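PDB 4W7W: cellulase from Xanthomonas axonopodis pv. citri, which probably hydrolyses the beta-1,4 glycosidic bonds of cellulose and cello-oligosaccharides as a family 5 glycoside hydrolase. Local coordinates for residues Pro161-Arg175 and Ala208-Ala220. Numbering follows the deposited sequence. Where two conformers were deposited one is given.
Sequences PDWANAAQGTITAIR and ALEILKDPGNNLA
Gln168 and Arg175 anchor a mixed polar and apolar contact on the outside of the barrel, between helix 160-176 and the connection from helix 205-209 to strand 219-226, which is extended at Leu212-Asp214 between two type I turns. The side-chain amide of Gln168 pairs with both the N-H and the C=O of Lys213. Its OE1 accepts from Lys213 N (2.9 Å) on a lone pair in the carbonyl plane, while its NE2 gives to Lys213 O (2.9 Å, N-H...O 169°). A primary amide suits this place because it offers acceptor and donor side by side; CG anti to the backbone N (chi1 -179°) and a bend at chi2 bring both to one residue's backbone. Between the polar anchors, branched Ile171 serves two directions: CG2 faces Lys213 O and Asp214, and CD1 meets Leu212 CD1 (4.0 Å) and Leu219 CD1 (3.9 Å), crossing both leucines at about a right angle. The parallel strands 183-186 and 219-226 are neighbours in the (beta/alpha)8 barrel of this cellulase family, and Leu212 and Leu219 also touch Val185, so the apolar seam continues onto the barrel wall. Toward the helix start, the small side chain of Ala164 lets the turn Leu209-Leu212 come close, its CB lying against Leu209 CD2 (3.9 Å) and Ile211 CD1. At the other end Arg175 forms a side-on salt bridge with Asp214: the flat guanidinium offers NE to OD1 (2.8 Å) and NH2 to OD2 (2.9 Å) at once, the planes 13° apart. The same carboxylate braces the turn Asp214-Asn217: OD1 takes Gly216 N, an Asx turn, and OD2 takes Asn218 N, both from above its plane. Arg175 NH1 is held by the carbonyls of Ala179 and Asn181.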
# COMPACT_ATOMS: atom_id res chain seq x y z
N PRO A 161 15.65 -12.57 -1.96
CA PRO A 161 16.92 -11.84 -1.84
C PRO A 161 17.13 -10.77 -2.92
O PRO A 161 17.65 -9.69 -2.64
CB PRO A 161 17.98 -12.95 -1.95
CG PRO A 161 17.26 -14.19 -1.52
CD PRO A 161 15.88 -14.02 -2.08
N ASP A 162 16.69 -11.05 -4.15
CA ASP A 162 16.86 -10.07 -5.22
C ASP A 162 15.95 -8.87 -4.96
O ASP A 162 16.37 -7.72 -5.16
CB ASP A 162 16.58 -10.66 -6.60
CG ASP A 162 17.66 -11.61 -7.07
OD1 ASP A 162 18.75 -11.62 -6.48
OD2 ASP A 162 17.43 -12.30 -8.07
N TRP A 163 14.73 -9.11 -4.50
CA TRP A 163 13.87 -7.99 -4.15
C TRP A 163 14.45 -7.21 -2.97
O TRP A 163 14.46 -5.98 -2.97
CB TRP A 163 12.40 -8.43 -3.88
CG TRP A 163 11.64 -7.26 -3.35
CD1 TRP A 163 11.27 -7.06 -2.06
CD2 TRP A 163 11.37 -6.03 -4.04
NE1 TRP A 163 10.76 -5.80 -1.91
CE2 TRP A 163 10.82 -5.15 -3.11
CE3 TRP A 163 11.53 -5.60 -5.36
CZ2 TRP A 163 10.44 -3.86 -3.45
CZ3 TRP A 163 11.15 -4.32 -5.70
CH2 TRP A 163 10.62 -3.47 -4.75
N ALA A 164 14.98 -7.91 -1.98
CA ALA A 164 15.57 -7.22 -0.84
C ALA A 164 16.72 -6.30 -1.27
O ALA A 164 16.85 -5.20 -0.75
CB ALA A 164 16.05 -8.21 0.21
N ASN A 165 17.54 -6.75 -2.21
CA ASN A 165 18.60 -5.90 -2.74
C ASN A 165 18.02 -4.65 -3.41
O ASN A 165 18.52 -3.54 -3.22
CB ASN A 165 19.46 -6.68 -3.75
CG ASN A 165 20.46 -5.81 -4.49
OD1 ASN A 165 20.26 -5.47 -5.67
ND2 ASN A 165 21.52 -5.42 -3.82
N ALA A 166 16.98 -4.83 -4.22
CA ALA A 166 16.34 -3.69 -4.87
C ALA A 166 15.76 -2.74 -3.84
O ALA A 166 15.90 -1.51 -3.97
CB ALA A 166 15.25 -4.16 -5.83
N ALA A 167 15.12 -3.29 -2.81
CA ALA A 167 14.56 -2.47 -1.75
C ALA A 167 15.67 -1.72 -0.99
O ALA A 167 15.51 -0.54 -0.69
CB ALA A 167 13.76 -3.34 -0.80
N GLN A 168 16.77 -2.40 -0.70
CA GLN A 168 17.88 -1.73 -0.03
C GLN A 168 18.38 -0.54 -0.84
O GLN A 168 18.63 0.55 -0.31
CB GLN A 168 19.03 -2.70 0.22
CG GLN A 168 20.20 -2.04 0.95
CD GLN A 168 19.82 -1.61 2.35
OE1 GLN A 168 19.66 -2.46 3.23
NE2 GLN A 168 19.64 -0.31 2.56
N GLY A 169 18.57 -0.76 -2.14
CA GLY A 169 19.04 0.33 -2.98
C GLY A 169 18.09 1.51 -2.97
O GLY A 169 18.50 2.66 -3.00
N THR A 170 16.80 1.22 -2.92
CA THR A 170 15.80 2.26 -2.89
C THR A 170 15.79 3.02 -1.57
O THR A 170 15.73 4.26 -1.55
CB THR A 170 14.45 1.61 -3.18
OG1 THR A 170 14.47 1.02 -4.48
CG2 THR A 170 13.35 2.64 -3.17
N ILE A 171 15.85 2.30 -0.45
CA ILE A 171 15.94 2.93 0.87
C ILE A 171 17.16 3.84 0.92
O ILE A 171 17.08 5.00 1.34
CB ILE A 171 16.00 1.86 1.97
CG1 ILE A 171 14.66 1.12 2.08
CG2 ILE A 171 16.40 2.46 3.29
CD1 ILE A 171 14.80 -0.21 2.78
N THR A 172 18.29 3.34 0.47
CA THR A 172 19.53 4.10 0.48
C THR A 172 19.37 5.38 -0.34
O THR A 172 19.78 6.46 0.09
CB THR A 172 20.68 3.23 -0.01
OG1 THR A 172 20.88 2.20 0.97
CG2 THR A 172 21.96 4.03 -0.23
N ALA A 173 18.80 5.25 -1.54
CA ALA A 173 18.60 6.40 -2.41
C ALA A 173 17.73 7.46 -1.74
O ALA A 173 18.01 8.66 -1.83
CB ALA A 173 18.00 5.96 -3.74
N ILE A 174 16.67 7.03 -1.09
CA ILE A 174 15.79 7.97 -0.41
C ILE A 174 16.56 8.67 0.71
O ILE A 174 16.50 9.89 0.84
CB ILE A 174 14.55 7.25 0.15
CG1 ILE A 174 13.64 6.81 -1.02
CG2 ILE A 174 13.80 8.12 1.16
CD1 ILE A 174 12.58 5.78 -0.64
N ARG A 175 17.30 7.92 1.52
CA ARG A 175 17.97 8.55 2.65
C ARG A 175 19.10 9.49 2.24
O ARG A 175 19.36 10.47 2.92
CB ARG A 175 18.43 7.50 3.65
CG ARG A 175 17.30 6.68 4.26
CD ARG A 175 16.28 7.56 4.95
NE ARG A 175 15.29 6.75 5.63
CZ ARG A 175 14.00 7.04 5.76
NH1 ARG A 175 13.49 8.16 5.27
NH2 ARG A 175 13.22 6.16 6.36
N ALA A 208 15.02 -12.96 3.98
CA ALA A 208 15.69 -12.04 3.07
C ALA A 208 15.71 -10.62 3.61
O ALA A 208 16.68 -9.89 3.43
CB ALA A 208 15.00 -12.06 1.72
N LEU A 209 14.63 -10.20 4.26
CA LEU A 209 14.48 -8.80 4.64
C LEU A 209 15.12 -8.48 5.97
O LEU A 209 15.25 -7.31 6.31
CB LEU A 209 13.00 -8.40 4.64
CG LEU A 209 12.42 -8.40 3.23
CD1 LEU A 209 10.91 -8.32 3.29
CD2 LEU A 209 12.96 -7.26 2.36
N GLU A 210 15.59 -9.49 6.69
CA GLU A 210 16.42 -9.24 7.87
C GLU A 210 17.72 -8.48 7.54
O GLU A 210 18.32 -7.87 8.41
CB GLU A 210 16.70 -10.56 8.57
CG GLU A 210 15.46 -10.96 9.33
CD GLU A 210 15.36 -12.42 9.72
OE1 GLU A 210 16.38 -13.14 9.75
OE2 GLU A 210 14.21 -12.86 10.02
N ILE A 211 18.13 -8.53 6.29
CA ILE A 211 19.37 -7.89 5.87
C ILE A 211 19.23 -6.38 5.79
O ILE A 211 20.23 -5.67 5.78
CB ILE A 211 19.88 -8.42 4.50
CG1 ILE A 211 19.12 -7.79 3.33
CG2 ILE A 211 19.87 -9.93 4.42
CD1 ILE A 211 19.52 -8.36 2.01
N LEU A 212 18.00 -5.86 5.69
CA LEU A 212 17.85 -4.46 5.37
C LEU A 212 18.32 -3.53 6.47
O LEU A 212 18.11 -3.80 7.64
CB LEU A 212 16.40 -4.10 5.07
CG LEU A 212 15.79 -4.67 3.81
CD1 LEU A 212 14.39 -4.11 3.67
CD2 LEU A 212 16.59 -4.35 2.57
N LYS A 213 18.91 -2.43 6.03
CA LYS A 213 19.32 -1.36 6.92
C LYS A 213 18.77 -0.04 6.42
O LYS A 213 18.91 0.30 5.25
CB LYS A 213 20.85 -1.28 7.00
CG LYS A 213 21.52 -2.52 7.59
CD LYS A 213 23.04 -2.37 7.58
CE LYS A 213 23.62 -2.94 6.29
NZ LYS A 213 25.07 -2.60 6.12
N ASP A 214 18.16 0.70 7.33
CA ASP A 214 17.69 2.05 7.03
C ASP A 214 18.48 3.01 7.90
O ASP A 214 18.25 3.07 9.11
CB ASP A 214 16.21 2.18 7.34
CG ASP A 214 15.69 3.58 7.10
OD1 ASP A 214 16.46 4.44 6.60
OD2 ASP A 214 14.51 3.83 7.42
N PRO A 215 19.42 3.77 7.29
CA PRO A 215 20.19 4.69 8.12
C PRO A 215 19.36 5.81 8.76
O PRO A 215 19.82 6.45 9.69
CB PRO A 215 21.25 5.24 7.16
CG PRO A 215 20.65 5.08 5.81
CD PRO A 215 19.79 3.85 5.87
N GLY A 216 18.14 6.03 8.25
CA GLY A 216 17.21 6.98 8.84
C GLY A 216 16.31 6.39 9.91
O GLY A 216 15.51 7.12 10.49
N ASN A 217 16.41 5.08 10.15
CA ASN A 217 15.62 4.40 11.19
C ASN A 217 14.15 4.80 11.17
O ASN A 217 13.58 5.16 12.21
CB ASN A 217 16.21 4.64 12.58
CG ASN A 217 15.64 3.68 13.62
OD1 ASN A 217 15.08 2.62 13.27
ND2 ASN A 217 15.75 4.05 14.89
N ASN A 218 13.53 4.72 10.01
CA ASN A 218 12.11 5.03 9.91
C ASN A 218 11.47 4.22 8.79
O ASN A 218 11.03 4.75 7.76
CB ASN A 218 11.87 6.52 9.73
CG ASN A 218 10.45 6.91 10.06
OD1 ASN A 218 9.75 6.19 10.79
ND2 ASN A 218 10.00 8.04 9.53
N LEU A 219 11.39 2.92 9.06
CA LEU A 219 10.93 1.92 8.13
C LEU A 219 9.78 1.14 8.76
O LEU A 219 9.77 0.94 9.97
CB LEU A 219 12.09 0.95 7.93
CG LEU A 219 12.19 0.05 6.74
CD1 LEU A 219 12.26 0.94 5.51
CD2 LEU A 219 13.45 -0.81 6.83
N ALA A 220 8.88 0.65 7.92
CA ALA A 220 7.93 -0.39 8.33
C ALA A 220 7.75 -1.34 7.17
O ALA A 220 7.91 -0.96 6.01
CB ALA A 220 6.59 0.22 8.75